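Local coordinates for WlaRA, TDP-fucose-3,4-ketoisomerase (Campylobacter jejuni subsp. jejuni 81116, PDB 5TPV), which is a member of the WxcM-like family of the cupin clan and binds thymidine-5'-diphosphate in a pocket to which both subunits of its dimer contribute, at residues G47-L52 and Y119-K124; D90-K95 and E128-I133; I31-Y36 and T112-K117. All blocks are in the same frame, centred on the assembly; numbering follows the deposited sequence.

Contact 1: residues G47-L52 and Y119-K124; sequences GDHANL and YIYDYK. With TYD (thymidine-5'-diphosphate), chain E.
His49 and Tyr119 meet in the diphosphate end of the thymidine-5'-diphosphate pocket, where two antiparallel strands of the cupin fold, 46-51 and 119-120, pair at the edge of one sheet. Ala50 and Ile120 form the hydrogen-bonded pair: Ile120 N donates to Ala50 O at 2.8 Å, and Ala50 N returns a bond to Ile120 O. Asn51 and Tyr119, the following non-hydrogen-bonded pair, turn their side chains to the face that carries the ligand.

The His49 side chain can be traced outward. Its CB touches Tyr121 CD1 at 3.7 Å and also lies near Ile120 O. CG sits between the backbone N and the carbonyl carbon (chi1 55°), which swings the imidazole over toward Tyr119; CG and ND1 face CD2 of that ring, while Tyr119 CE2 stands above the centre of the imidazole. His49 CE1 is 3.5 Å from Tyr119 CE2, and CD2 lies a little farther from the same atom. The two ring planes meet obliquely, at 49°. ND1 makes a weak hydrogen bond to Asn51 OD1, which lies in the ring plane and would favour this ring rotation. At the tip, His49 NE2 donates a nearly straight bond to ligand O2B at 2.5 Å.

Asn51 ND2 lies over the middle of the Tyr119 ring and donates to Glu118. Tyr119 OH bonds to ligand O2A at 2.8 Å, and Lys14 of the second subunit reaches the same ligand. Ile120, on the other face together with Ala50, is covered by helix 123-136 and meets Leu52 from the loop beyond the strand, Ile120 CD1 to Leu52 CD2 at 3.7 Å. A water bridges Asp48 O and Tyr121 O, and Gly47 N donates a straight hydrogen bond to ligand O1B at 2.8 Å.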
loop_
_atom_site.group_PDB
_atom_site.type_symbol
_atom_site.label_atom_id
_atom_site.label_comp_id
_atom_site.label_asym_id
_atom_site.label_seq_id
_atom_site.Cartn_x
_atom_site.Cartn_y
_atom_site.Cartn_z
ATOM N N GLY B 47 10.158 8.723 11.859
ATOM C CA GLY B 47 9.684 10.078 11.706
ATOM C C GLY B 47 10.723 11.082 12.175
ATOM O O GLY B 47 11.841 11.108 11.669
ATOM N N ASP B 48 10.314 11.958 13.087
ATOM C CA ASP B 48 11.093 13.149 13.437
ATOM C C ASP B 48 11.237 14.143 12.271
ATOM O O ASP B 48 12.313 14.695 11.969
ATOM C CB ASP B 48 12.445 12.737 14.051
ATOM C CG ASP B 48 12.292 12.059 15.404
ATOM O OD1 ASP B 48 11.582 12.621 16.264
ATOM O OD2 ASP B 48 12.920 10.988 15.612
ATOM N N HIS B 49 10.120 14.405 11.608
ATOM C CA HIS B 49 10.116 15.446 10.597
ATOM C C HIS B 49 8.686 15.808 10.238
ATOM O O HIS B 49 7.752 15.091 10.543
ATOM C CB HIS B 49 10.870 15.008 9.351
ATOM C CG HIS B 49 10.362 13.723 8.767
ATOM N ND1 HIS B 49 9.283 13.667 7.910
ATOM C CD2 HIS B 49 10.761 12.437 8.947
ATOM C CE1 HIS B 49 9.054 12.405 7.568
ATOM N NE2 HIS B 49 9.947 11.637 8.176
ATOM N N ALA B 50 8.552 16.901 9.519
ATOM C CA ALA B 50 7.299 17.314 8.925
ATOM C C ALA B 50 7.544 17.451 7.470
ATOM O O ALA B 50 8.703 17.501 6.988
ATOM C CB ALA B 50 6.841 18.630 9.524
ATOM N N ASN B 51 6.432 17.449 6.748
ATOM C CA ASN B 51 6.478 17.483 5.288
ATOM C C ASN B 51 5.608 18.635 4.789
ATOM O O ASN B 51 4.426 18.818 5.224
ATOM C CB ASN B 51 6.049 16.137 4.655
ATOM C CG ASN B 51 6.942 14.960 5.061
ATOM O OD1 ASN B 51 6.949 14.520 6.224
ATOM N ND2 ASN B 51 7.683 14.440 4.113
ATOM N N LEU B 52 6.230 19.435 3.915
ATOM C CA LEU B 52 5.631 20.680 3.394
ATOM C C LEU B 52 4.408 20.467 2.493
ATOM O O LEU B 52 3.413 21.184 2.606
ATOM C CB LEU B 52 6.676 21.477 2.617
ATOM C CG LEU B 52 7.753 22.219 3.418
ATOM C CD1 LEU B 52 8.888 22.582 2.483
ATOM C CD2 LEU B 52 7.153 23.475 4.065
ATOM N N TYR B 119 11.045 18.056 3.161
ATOM C CA TYR B 119 11.200 17.659 4.556
ATOM C C TYR B 119 11.679 18.812 5.421
ATOM O O TYR B 119 12.628 19.544 5.080
ATOM C CB TYR B 119 12.301 16.587 4.673
ATOM C CG TYR B 119 11.910 15.171 4.356
ATOM C CD1 TYR B 119 11.667 14.753 3.045
ATOM C CD2 TYR B 119 11.777 14.244 5.357
ATOM C CE1 TYR B 119 11.338 13.443 2.764
ATOM C CE2 TYR B 119 11.461 12.923 5.096
ATOM C CZ TYR B 119 11.247 12.518 3.794
ATOM O OH TYR B 119 10.975 11.191 3.567
ATOM N N ILE B 120 11.069 18.907 6.585
ATOM C CA ILE B 120 11.593 19.735 7.636
ATOM C C ILE B 120 11.989 18.845 8.800
ATOM O O ILE B 120 11.129 18.256 9.447
ATOM C CB ILE B 120 10.539 20.745 8.069
ATOM C CG1 ILE B 120 10.083 21.510 6.841
ATOM C CG2 ILE B 120 11.118 21.675 9.132
ATOM C CD1 ILE B 120 8.774 22.188 7.099
ATOM N N TYR B 121 13.301 18.764 9.021
ATOM C CA TYR B 121 13.888 17.956 10.078
ATOM C C TYR B 121 14.197 18.739 11.350
ATOM O O TYR B 121 14.531 18.154 12.385
ATOM C CB TYR B 121 15.206 17.375 9.575
ATOM C CG TYR B 121 15.048 16.276 8.545
ATOM C CD1 TYR B 121 14.591 15.022 8.924
ATOM C CD2 TYR B 121 15.429 16.451 7.211
ATOM C CE1 TYR B 121 14.503 13.968 8.006
ATOM C CE2 TYR B 121 15.338 15.404 6.279
ATOM C CZ TYR B 121 14.870 14.160 6.669
ATOM O OH TYR B 121 14.737 13.093 5.760
ATOM N N ASP B 122 14.078 20.055 11.291
ATOM C CA ASP B 122 14.335 20.844 12.480
ATOM C C ASP B 122 13.072 21.425 13.083
ATOM O O ASP B 122 12.476 22.355 12.530
ATOM C CB ASP B 122 15.298 21.988 12.154
ATOM C CG ASP B 122 15.896 22.647 13.413
ATOM O OD1 ASP B 122 17.130 22.851 13.391
ATOM O OD2 ASP B 122 15.160 22.977 14.385
ATOM N N TYR B 123 12.714 20.916 14.254
ATOM C CA TYR B 123 11.458 21.273 14.900
ATOM C C TYR B 123 11.280 22.774 15.104
ATOM O O TYR B 123 10.217 23.326 14.861
ATOM C CB TYR B 123 11.326 20.519 16.219
ATOM C CG TYR B 123 10.027 20.797 16.896
ATOM C CD1 TYR B 123 8.859 20.230 16.411
ATOM C CD2 TYR B 123 9.958 21.626 18.026
ATOM C CE1 TYR B 123 7.652 20.487 17.014
ATOM C CE2 TYR B 123 8.748 21.913 18.634
ATOM C CZ TYR B 123 7.594 21.325 18.136
ATOM O OH TYR B 123 6.374 21.550 18.749
ATOM N N LYS B 124 12.339 23.423 15.542
ATOM C CA LYS B 124 12.349 24.865 15.776
ATOM C C LYS B 124 11.867 25.601 14.524
ATOM O O LYS B 124 10.909 26.374 14.581
ATOM C CB LYS B 124 13.758 25.379 16.177
ATOM C CG LYS B 124 14.638 24.511 17.098
ATOM C CD LYS B 124 14.362 24.697 18.588
ATOM C CE LYS B 124 14.974 25.984 19.132
ATOM N NZ LYS B 124 14.093 26.652 20.133
HETATM P PA TYD E . 12.447 9.359 6.338
HETATM O O1A TYD E . 13.514 10.424 6.419
HETATM O O2A TYD E . 11.026 9.739 5.998
HETATM O O3A TYD E . 12.434 8.552 7.732
HETATM P PB TYD E . 11.061 7.944 8.311
HETATM O O1B TYD E . 11.432 7.457 9.691
HETATM O O2B TYD E . 10.109 9.116 8.299
HETATM O O3B TYD E . 10.710 6.846 7.337
HETATM O "O5'" TYD E . 12.933 8.238 5.289
HETATM C "C5'" TYD E . 13.985 7.337 5.627
HETATM C "C4'" TYD E . 15.089 7.426 4.580
HETATM O "O4'" TYD E . 14.715 6.678 3.420
HETATM C "C3'" TYD E . 15.323 8.865 4.148
HETATM O "O3'" TYD E . 16.672 9.249 4.431
HETATM C "C2'" TYD E . 15.072 8.912 2.653
HETATM C "C1'" TYD E . 14.692 7.495 2.246
HETATM N N1 TYD E . 13.348 7.490 1.667
HETATM C C2 TYD E . 13.193 7.378 0.267
HETATM O O2 TYD E . 14.208 7.284 -0.457
HETATM N N3 TYD E . 11.979 7.371 -0.301
HETATM C C4 TYD E . 10.875 7.469 0.446
HETATM O O4 TYD E . 9.746 7.461 -0.088
HETATM C C5 TYD E . 11.011 7.587 1.919
HETATM C C5M TYD E . 9.791 7.701 2.795
HETATM C C6 TYD E . 12.283 7.592 2.471
HETATM O O HOH W 1 14.657 15.450 12.928
#

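Contact 2: residues D90-K95 and E128-I133; sequences DKMIWK and ELKNNI
A lysine-to-carbonyl hydrogen bond, flanked by a small apolar patch, joins the turn leading into strand 94-98 to helix 123-136, which lies against a sheet of the cupin fold. Met92 and Lys130 carry the contact, their side chains running alongside one another, head to tail. In Lys130 CG is anti to the backbone N (chi1 180°), and a bend at chi2 brings the chain back alongside Met92: Lys130 CD runs 4.0 Å from Met92 CB, and Lys130 NZ ends 2.8 Å from Met92 O. The ammonium comes in tilted 30° from the plane of that carbonyl.

The Met92 chain folds at both chi2 and chi3, which lays its CE against the helix. There Met92 CE touches Leu129 CB at 4.1 Å and, a turn further on, Ile133 CD1 at 4.3 Å. Met92 CE also lies 4.1 Å from Lys130 CB. Leu52 and Ile120 border Met92 as well, and Leu129 packs on Ile120, so the apolar patch extends to strand 119-120.

The acceptor being a neutral main-chain oxygen, Lys130 ties the helix to the turn without a salt bridge at this point, while its methylene groups add to the apolar surface around Met92.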
loop_
_atom_site.group_PDB
_atom_site.type_symbol
_atom_site.label_atom_id
_atom_site.label_comp_id
_atom_site.label_asym_id
_atom_site.label_seq_id
_atom_site.Cartn_x
_atom_site.Cartn_y
_atom_site.Cartn_z
ATOM N N ASP B 90 -2.940 15.836 7.821
ATOM C CA ASP B 90 -2.752 16.821 6.732
ATOM C C ASP B 90 -1.271 17.193 6.643
ATOM O O ASP B 90 -0.465 16.794 7.494
ATOM C CB ASP B 90 -3.563 18.069 7.090
ATOM C CG ASP B 90 -4.059 18.854 5.878
ATOM O OD1 ASP B 90 -5.152 19.457 6.068
ATOM O OD2 ASP B 90 -3.395 18.862 4.804
ATOM N N LYS B 91 -0.911 17.967 5.641
ATOM C CA LYS B 91 0.492 18.403 5.523
ATOM C C LYS B 91 1.004 19.315 6.660
ATOM O O LYS B 91 0.238 19.847 7.465
ATOM C CB LYS B 91 0.712 19.062 4.179
ATOM C CG LYS B 91 -0.195 20.216 3.855
ATOM C CD LYS B 91 0.268 20.885 2.568
ATOM C CE LYS B 91 -0.900 21.446 1.796
ATOM N NZ LYS B 91 -0.482 22.240 0.603
ATOM N N MET B 92 2.320 19.421 6.810
ATOM C CA MET B 92 2.919 20.294 7.842
ATOM C C MET B 92 2.398 19.879 9.187
ATOM O O MET B 92 1.920 20.679 10.023
ATOM C CB MET B 92 2.672 21.796 7.547
ATOM C CG MET B 92 3.665 22.359 6.559
ATOM S SD MET B 92 5.373 22.160 7.173
ATOM C CE MET B 92 5.568 23.598 8.220
ATOM N N ILE B 93 2.476 18.579 9.412
ATOM C CA ILE B 93 2.316 18.114 10.749
ATOM C C ILE B 93 3.528 17.275 11.071
ATOM O O ILE B 93 3.900 16.402 10.288
ATOM C CB ILE B 93 0.995 17.363 10.865
ATOM C CG1 ILE B 93 -0.160 18.304 10.503
ATOM C CG2 ILE B 93 0.869 16.760 12.260
ATOM C CD1 ILE B 93 -1.546 17.856 10.931
ATOM N N TRP B 94 4.156 17.590 12.194
ATOM C CA TRP B 94 5.352 16.870 12.629
ATOM C C TRP B 94 4.881 15.562 13.269
ATOM O O TRP B 94 3.845 15.500 13.958
ATOM C CB TRP B 94 6.078 17.674 13.679
ATOM C CG TRP B 94 7.322 17.087 14.242
ATOM C CD1 TRP B 94 7.435 16.181 15.250
ATOM C CD2 TRP B 94 8.652 17.427 13.866
ATOM N NE1 TRP B 94 8.767 15.947 15.542
ATOM C CE2 TRP B 94 9.527 16.684 14.685
ATOM C CE3 TRP B 94 9.186 18.304 12.924
ATOM C CZ2 TRP B 94 10.907 16.769 14.578
ATOM C CZ3 TRP B 94 10.580 18.398 12.835
ATOM C CH2 TRP B 94 11.413 17.636 13.643
ATOM N N LYS B 95 5.680 14.527 13.063
ATOM C CA LYS B 95 5.338 13.218 13.606
ATOM C C LYS B 95 6.561 12.429 14.015
ATOM O O LYS B 95 7.633 12.581 13.443
ATOM C CB LYS B 95 4.467 12.444 12.596
ATOM C CG LYS B 95 5.172 11.535 11.611
ATOM C CD LYS B 95 5.903 12.243 10.516
ATOM C CE LYS B 95 5.013 13.128 9.678
ATOM N NZ LYS B 95 5.876 13.721 8.644
ATOM N N GLU B 128 8.364 27.718 13.323
ATOM C CA GLU B 128 8.435 29.047 12.688
ATOM C C GLU B 128 7.674 29.035 11.361
ATOM O O GLU B 128 6.818 29.910 11.121
ATOM C CB GLU B 128 9.917 29.425 12.483
ATOM C CG GLU B 128 10.293 30.904 12.510
ATOM C CD GLU B 128 11.806 31.119 12.535
ATOM O OE1 GLU B 128 12.470 31.007 11.466
ATOM O OE2 GLU B 128 12.334 31.392 13.643
ATOM N N LEU B 129 7.978 28.064 10.488
ATOM C CA LEU B 129 7.284 28.018 9.173
ATOM C C LEU B 129 5.757 27.838 9.336
ATOM O O LEU B 129 4.920 28.517 8.706
ATOM C CB LEU B 129 7.893 26.937 8.290
ATOM C CG LEU B 129 9.384 27.144 7.922
ATOM C CD1 LEU B 129 9.922 25.988 7.095
ATOM C CD2 LEU B 129 9.649 28.441 7.145
ATOM N N LYS B 130 5.398 26.980 10.284
ATOM C CA LYS B 130 3.990 26.688 10.534
ATOM C C LYS B 130 3.255 27.894 11.155
ATOM O O LYS B 130 2.216 28.300 10.659
ATOM C CB LYS B 130 3.929 25.451 11.441
ATOM C CG LYS B 130 2.542 24.976 11.828
ATOM C CD LYS B 130 1.902 24.169 10.705
ATOM C CE LYS B 130 0.733 23.404 11.284
ATOM N NZ LYS B 130 0.026 22.671 10.201
ATOM N N ASN B 131 3.776 28.447 12.253
ATOM C CA ASN B 131 3.279 29.726 12.812
ATOM C C ASN B 131 3.116 30.851 11.769
ATOM O O ASN B 131 2.151 31.612 11.821
ATOM C CB ASN B 131 4.165 30.199 13.969
ATOM C CG ASN B 131 4.153 29.233 15.151
ATOM O OD1 ASN B 131 3.521 28.176 15.107
ATOM N ND2 ASN B 131 4.876 29.579 16.215
ATOM N N ASN B 132 4.034 30.924 10.808
ATOM C CA ASN B 132 3.930 31.881 9.708
ATOM C C ASN B 132 2.792 31.575 8.733
ATOM O O ASN B 132 2.105 32.502 8.272
ATOM C CB ASN B 132 5.273 31.962 8.920
ATOM C CG ASN B 132 5.072 32.449 7.496
ATOM O OD1 ASN B 132 5.115 33.652 7.238
ATOM N ND2 ASN B 132 4.771 31.526 6.575
ATOM N N ILE B 133 2.661 30.295 8.360
ATOM C CA ILE B 133 1.577 29.820 7.480
ATOM C C ILE B 133 0.201 30.117 8.094
ATOM O O ILE B 133 -0.695 30.651 7.406
ATOM C CB ILE B 133 1.733 28.307 7.182
ATOM C CG1 ILE B 133 2.837 28.110 6.123
ATOM C CG2 ILE B 133 0.436 27.685 6.666
ATOM C CD1 ILE B 133 3.551 26.768 6.183
#

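Contact 3: residues I31-Y36 and T112-K117; sequences IKRIFY and TYYDEK. With TYD (thymidine-5'-diphosphate), chain E.
The thymine end of the thymidine-5'-diphosphate pocket is built where Arg33, Phe35 and Tyr114 come together around the base. Arg33 makes the hydrogen bonds between the two segments. It takes hold of Thr112 side-on: Arg33 NE donates to Thr112 O at 2.8 Å, and NH1 to Thr112 OG1 at 3.0 Å, both acceptors lying close to the guanidinium plane. The threonine hydroxyl is also hydrogen-bonded to Ser54. With CG anti to the backbone N (chi1 158°) and a bend at chi3, the remaining nitrogen is turned to the ligand, and Arg33 NH2 donates to O4 of the base at 2.8 Å. Tyr114 CA lies over the centre of one guanidinium face, so that the orientation of the group is fixed by bonds round its rim and by backbone over one face.

Strand 33-38 is the last strand of its sheet within this chain, and it pairs antiparallel with a strand of the second subunit, so this cupin sheet runs on across the dimer interface. Where the strand begins, Lys32 and Arg33 are both set opposite Thr110 in a classic beta bulge. The second subunit also supplies Gln22, which accepts from Tyr114 N.

The base lies against one face of the Tyr114 ring, offset toward the rim, with ligand C4 3.3 Å from Tyr114 CD2. Phe35 presents its ring face to the thymine methyl group, C5M being 4.0 Å from Phe35 CZ. Farther out, Lys32 crosses the Tyr113 ring obliquely; CG makes a CH-pi contact over the face, and Lys32 NZ an off-centre cation-pi contact 3.9 Å from the centroid of the Tyr113 ring.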
loop_
_atom_site.group_PDB
_atom_site.type_symbol
_atom_site.label_atom_id
_atom_site.label_comp_id
_atom_site.label_asym_id
_atom_site.label_seq_id
_atom_site.Cartn_x
_atom_site.Cartn_y
_atom_site.Cartn_z
ATOM N N ILE B 31 -3.557 8.948 -4.477
ATOM C CA ILE B 31 -2.360 8.169 -4.162
ATOM C C ILE B 31 -1.401 8.206 -5.335
ATOM O O ILE B 31 -1.801 8.144 -6.466
ATOM C CB ILE B 31 -2.658 6.711 -3.837
ATOM C CG1 ILE B 31 -3.606 6.715 -2.645
ATOM C CG2 ILE B 31 -1.378 5.921 -3.561
ATOM C CD1 ILE B 31 -4.299 5.392 -2.324
ATOM N N LYS B 32 -0.131 8.415 -5.013
ATOM C CA LYS B 32 1.015 8.398 -5.928
ATOM C C LYS B 32 2.207 7.503 -5.433
ATOM O O LYS B 32 3.081 7.093 -6.211
ATOM C CB LYS B 32 1.524 9.837 -5.932
ATOM C CG LYS B 32 1.656 10.589 -7.239
ATOM C CD LYS B 32 0.514 11.579 -7.442
ATOM C CE LYS B 32 0.975 12.769 -8.277
ATOM N NZ LYS B 32 1.979 12.468 -9.349
ATOM N N ARG B 33 2.269 7.246 -4.139
ATOM C CA ARG B 33 3.316 6.464 -3.527
ATOM C C ARG B 33 2.816 5.790 -2.246
ATOM O O ARG B 33 2.005 6.357 -1.469
ATOM C CB ARG B 33 4.471 7.428 -3.248
ATOM C CG ARG B 33 5.445 6.989 -2.168
ATOM C CD ARG B 33 6.701 7.861 -2.104
ATOM N NE ARG B 33 6.293 9.200 -1.720
ATOM C CZ ARG B 33 6.816 9.934 -0.733
ATOM N NH1 ARG B 33 6.316 11.118 -0.502
ATOM N NH2 ARG B 33 7.814 9.521 0.011
ATOM N N ILE B 34 3.373 4.607 -1.990
ATOM C CA ILE B 34 3.033 3.787 -0.824
ATOM C C ILE B 34 4.373 3.401 -0.264
ATOM O O ILE B 34 5.252 3.153 -1.037
ATOM C CB ILE B 34 2.280 2.499 -1.338
ATOM C CG1 ILE B 34 0.941 2.607 -0.752
ATOM C CG2 ILE B 34 2.950 1.101 -1.300
ATOM C CD1 ILE B 34 0.263 3.610 -1.614
ATOM N N PHE B 35 4.493 3.244 1.039
ATOM C CA PHE B 35 5.637 2.552 1.592
ATOM C C PHE B 35 5.252 1.827 2.858
ATOM O O PHE B 35 4.226 2.078 3.465
ATOM C CB PHE B 35 6.860 3.485 1.802
ATOM C CG PHE B 35 6.556 4.744 2.534
ATOM C CD1 PHE B 35 6.716 4.830 3.891
ATOM C CD2 PHE B 35 6.099 5.872 1.855
ATOM C CE1 PHE B 35 6.434 6.015 4.566
ATOM C CE2 PHE B 35 5.845 7.063 2.527
ATOM C CZ PHE B 35 6.026 7.150 3.888
ATOM N N TYR B 36 6.075 0.846 3.224
ATOM C CA TYR B 36 5.811 0.058 4.421
ATOM C C TYR B 36 7.143 -0.184 5.117
ATOM O O TYR B 36 8.222 -0.255 4.491
ATOM C CB TYR B 36 4.972 -1.234 4.148
ATOM C CG TYR B 36 5.441 -2.015 2.965
ATOM C CD1 TYR B 36 6.343 -3.065 3.114
ATOM C CD2 TYR B 36 4.979 -1.734 1.681
ATOM C CE1 TYR B 36 6.813 -3.751 2.036
ATOM C CE2 TYR B 36 5.459 -2.435 0.597
ATOM C CZ TYR B 36 6.380 -3.418 0.784
ATOM O OH TYR B 36 6.854 -4.129 -0.295
ATOM N N THR B 112 2.260 12.215 -2.900
ATOM C CA THR B 112 3.366 12.780 -3.680
ATOM C C THR B 112 4.418 11.791 -4.016
ATOM O O THR B 112 4.576 10.819 -3.290
ATOM C CB THR B 112 4.107 13.879 -2.854
ATOM O OG1 THR B 112 4.608 13.305 -1.646
ATOM C CG2 THR B 112 3.177 15.000 -2.409
ATOM N N TYR B 113 5.242 12.109 -5.018
ATOM C CA TYR B 113 6.502 11.440 -5.178
ATOM C C TYR B 113 7.483 11.793 -4.055
ATOM O O TYR B 113 7.388 12.864 -3.504
ATOM C CB TYR B 113 7.128 11.784 -6.531
ATOM C CG TYR B 113 6.286 11.371 -7.745
ATOM C CD1 TYR B 113 5.817 10.066 -7.905
ATOM C CD2 TYR B 113 6.041 12.278 -8.768
ATOM C CE1 TYR B 113 5.094 9.684 -9.003
ATOM C CE2 TYR B 113 5.334 11.911 -9.879
ATOM C CZ TYR B 113 4.846 10.622 -9.973
ATOM O OH TYR B 113 4.137 10.286 -11.081
ATOM N N TYR B 114 8.456 10.929 -3.772
ATOM C CA TYR B 114 9.421 11.221 -2.731
ATOM C C TYR B 114 10.191 12.501 -3.080
ATOM O O TYR B 114 10.588 12.668 -4.213
ATOM C CB TYR B 114 10.410 10.083 -2.630
ATOM C CG TYR B 114 11.562 10.433 -1.762
ATOM C CD1 TYR B 114 12.839 10.639 -2.310
ATOM C CD2 TYR B 114 11.383 10.587 -0.395
ATOM C CE1 TYR B 114 13.896 11.035 -1.516
ATOM C CE2 TYR B 114 12.434 10.959 0.416
ATOM C CZ TYR B 114 13.686 11.184 -0.162
ATOM O OH TYR B 114 14.727 11.518 0.656
ATOM N N ASP B 115 10.407 13.386 -2.114
ATOM C CA ASP B 115 11.103 14.641 -2.388
ATOM C C ASP B 115 11.799 15.123 -1.125
ATOM O O ASP B 115 11.155 15.600 -0.157
ATOM C CB ASP B 115 10.075 15.632 -2.835
ATOM C CG ASP B 115 10.668 16.980 -3.256
ATOM O OD1 ASP B 115 11.905 17.227 -3.262
ATOM O OD2 ASP B 115 9.795 17.787 -3.580
ATOM N N GLU B 116 13.112 14.935 -1.122
ATOM C CA GLU B 116 13.931 15.410 -0.028
ATOM C C GLU B 116 13.716 16.897 0.316
ATOM O O GLU B 116 13.811 17.257 1.488
ATOM C CB GLU B 116 15.380 15.126 -0.326
ATOM C CG GLU B 116 15.920 16.011 -1.425
ATOM C CD GLU B 116 17.297 15.593 -1.939
ATOM O OE1 GLU B 116 18.105 15.087 -1.122
ATOM O OE2 GLU B 116 17.583 15.798 -3.148
ATOM N N LYS B 117 13.339 17.725 -0.670
ATOM C CA LYS B 117 13.234 19.154 -0.451
ATOM C C LYS B 117 11.922 19.460 0.232
ATOM O O LYS B 117 11.646 20.648 0.487
ATOM C CB LYS B 117 13.301 19.892 -1.794
ATOM C CG LYS B 117 14.497 19.613 -2.704
ATOM C CD LYS B 117 15.852 19.628 -2.018
ATOM C CE LYS B 117 16.981 19.032 -2.875
ATOM N NZ LYS B 117 16.894 19.471 -4.287
HETATM P PA TYD E . 12.447 9.359 6.338
HETATM O O1A TYD E . 13.514 10.424 6.419
HETATM O O2A TYD E . 11.026 9.739 5.998
HETATM O O3A TYD E . 12.434 8.552 7.732
HETATM P PB TYD E . 11.061 7.944 8.311
HETATM O O1B TYD E . 11.432 7.457 9.691
HETATM O O2B TYD E . 10.109 9.116 8.299
HETATM O O3B TYD E . 10.710 6.846 7.337
HETATM O "O5'" TYD E . 12.933 8.238 5.289
HETATM C "C5'" TYD E . 13.985 7.337 5.627
HETATM C "C4'" TYD E . 15.089 7.426 4.580
HETATM O "O4'" TYD E . 14.715 6.678 3.420
HETATM C "C3'" TYD E . 15.323 8.865 4.148
HETATM O "O3'" TYD E . 16.672 9.249 4.431
HETATM C "C2'" TYD E . 15.072 8.912 2.653
HETATM C "C1'" TYD E . 14.692 7.495 2.246
HETATM N N1 TYD E . 13.348 7.490 1.667
HETATM C C2 TYD E . 13.193 7.378 0.267
HETATM O O2 TYD E . 14.208 7.284 -0.457
HETATM N N3 TYD E . 11.979 7.371 -0.301
HETATM C C4 TYD E . 10.875 7.469 0.446
HETATM O O4 TYD E . 9.746 7.461 -0.088
HETATM C C5 TYD E . 11.011 7.587 1.919
HETATM C C5M TYD E . 9.791 7.701 2.795
HETATM C C6 TYD E . 12.283 7.592 2.471
HETATM O O HOH W 2 8.466 13.134 0.223
#

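Overall arrangement
Along the chain the first segments run 31-36, 47-52, 90-95 and their partners follow as 112-117, 119-124, 128-133, so all three contacts cross one another. Contacts 1 and 2, centred 9 Å apart, both involve helix 123-136 and lie on neighbouring strands of one sheet, 46-51 and 94-98 respectively; they touch, as between Asn51 O and Met92 N. Contact 3 joins the edge strand 33-38 of the other sheet to the connection between strands 105-110 and 119-120, its centre 15 Å from contact 1 and 18 Å from contact 2. Contacts 1 and 3 meet through Tyr119 and Tyr114 and hold the two ends of one ligand, whereas contact 2 fastens the C-terminal helix away from the pocket.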